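Local atomic coordinates of NAD-dependent epimerase/dehydratase (Bacteroides thetaiotaomicron, PDB entry 3DHN), a protein that probably binds NAD or NADP through a Rossmann-type domain and may act as an oxidoreductase, although its substrate is not established. Residues 21-24 / 25-29. Residues are numbered along the deposited sequence; the frame is centred on the assembly and turned at random.
Sequences LNEA and LNRGF
Ala24 O takes the backbone N-H of Phe29 (N to O 3.2 Å) and that of Arg27 (N to O 3.3 Å), and these two bonds mark the end of helix 14-25. The donors arrive from opposite faces of the carbonyl plane: Phe29 N is tilted 25° from it, whereas Arg27 N stands well above it and uses no lone pair. The Phe29 ring turns its edge to the same oxygen, with CD2 3.4 Å from Ala24 O. With Gly28 N bonded to Leu25 O at 3.1 Å and Gly28 at positive phi, this is a Schellman motif, closing through a type I turn from Leu25 to Gly28. Just before it, the i to i+4 hydrogen bonds Leu25 N to Leu21 O and Asn26 N to Asn22 O are the last regular ones of the helix.

The charged pair is Glu23 and Arg27, one helical turn apart. Glu23 OE2 receives Arg27 NH1 at 3.0 Å in a salt bridge on the anti side of the carboxylate; the oxygen lies at the guanidinium edge, and the two flat groups are nearly perpendicular (89°). A bend at chi3 (71°) swings the Arg27 guanidinium round so that NH1 meets this oxygen.

Among the apolar contacts, Leu21 and Leu25 run side by side, Leu21 CD1 lying 4.2 Å from Leu25 CD1. Phe29 CB sits 4.4 Å from Ala24 CB.

The turn leads from helix 14-25 into strand 30-34 of the Rossmann-type sheet, and Leu21, Ala24 and Leu25 pack on Val31 of that strand. On another flank, Ile202 of helix 194-206 touches Glu23, Arg27 and Phe29. Arg27 NH2 forms a salt bridge with Asp203 of that helix and NH1 a hydrogen bond with Ala199 O, while Glu23 OE1 pairs with Arg171, between strands 165-167 and 176-178.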
# COMPACT_ATOMS: atom_id res chain seq x y z
N LEU A 21 -2.87 -2.71 -10.09
CA LEU A 21 -3.98 -2.67 -11.03
C LEU A 21 -4.00 -3.90 -11.93
O LEU A 21 -5.03 -4.56 -12.06
CB LEU A 21 -3.88 -1.40 -11.88
CG LEU A 21 -5.01 -1.11 -12.87
CD1 LEU A 21 -6.36 -1.17 -12.17
CD2 LEU A 21 -4.79 0.28 -13.48
N ASN A 22 -2.86 -4.21 -12.54
CA ASN A 22 -2.74 -5.36 -13.43
C ASN A 22 -2.87 -6.70 -12.71
O ASN A 22 -3.52 -7.63 -13.21
CB ASN A 22 -1.40 -5.29 -14.18
CG ASN A 22 -1.33 -4.11 -15.13
OD1 ASN A 22 -0.39 -3.31 -15.08
ND2 ASN A 22 -2.32 -4.00 -16.00
N GLU A 23 -2.25 -6.80 -11.53
CA GLU A 23 -2.31 -8.03 -10.75
C GLU A 23 -3.74 -8.37 -10.31
O GLU A 23 -4.13 -9.54 -10.30
CB GLU A 23 -1.41 -7.91 -9.51
CG GLU A 23 -1.44 -9.10 -8.56
CD GLU A 23 -0.70 -10.31 -9.09
OE1 GLU A 23 0.23 -10.14 -9.90
OE2 GLU A 23 -1.03 -11.44 -8.67
N ALA A 24 -4.52 -7.36 -9.96
CA ALA A 24 -5.90 -7.58 -9.53
C ALA A 24 -6.82 -7.98 -10.68
O ALA A 24 -7.68 -8.85 -10.53
CB ALA A 24 -6.44 -6.33 -8.85
N LEU A 25 -6.66 -7.35 -11.84
CA LEU A 25 -7.50 -7.68 -12.99
C LEU A 25 -7.18 -9.09 -13.48
O LEU A 25 -8.08 -9.86 -13.80
CB LEU A 25 -7.28 -6.67 -14.12
CG LEU A 25 -7.73 -5.24 -13.82
CD1 LEU A 25 -7.16 -4.29 -14.86
CD2 LEU A 25 -9.27 -5.17 -13.80
N ASN A 26 -5.89 -9.42 -13.51
CA ASN A 26 -5.45 -10.74 -13.96
C ASN A 26 -5.99 -11.87 -13.10
O ASN A 26 -6.00 -13.04 -13.51
CB ASN A 26 -3.91 -10.83 -13.96
CG ASN A 26 -3.28 -10.06 -15.11
OD1 ASN A 26 -2.05 -10.03 -15.25
ND2 ASN A 26 -4.10 -9.44 -15.95
N ARG A 27 -6.45 -11.54 -11.90
CA ARG A 27 -6.96 -12.56 -10.99
C ARG A 27 -8.47 -12.56 -10.80
O ARG A 27 -8.99 -13.12 -9.83
CB ARG A 27 -6.20 -12.49 -9.66
CG ARG A 27 -4.75 -12.97 -9.81
CD ARG A 27 -3.86 -12.62 -8.63
NE ARG A 27 -4.16 -13.39 -7.43
CZ ARG A 27 -3.41 -13.39 -6.33
NH1 ARG A 27 -2.30 -12.66 -6.28
NH2 ARG A 27 -3.76 -14.13 -5.28
N GLY A 28 -9.17 -11.91 -11.72
CA GLY A 28 -10.62 -11.91 -11.70
C GLY A 28 -11.38 -10.88 -10.91
O GLY A 28 -12.59 -11.02 -10.75
N PHE A 29 -10.71 -9.85 -10.42
CA PHE A 29 -11.39 -8.82 -9.65
C PHE A 29 -11.97 -7.71 -10.51
O PHE A 29 -11.41 -7.36 -11.55
CB PHE A 29 -10.42 -8.21 -8.63
CG PHE A 29 -10.09 -9.12 -7.48
CD1 PHE A 29 -10.93 -9.21 -6.38
CD2 PHE A 29 -8.97 -9.93 -7.53
CE1 PHE A 29 -10.66 -10.09 -5.33
CE2 PHE A 29 -8.69 -10.82 -6.50
CZ PHE A 29 -9.53 -10.90 -5.40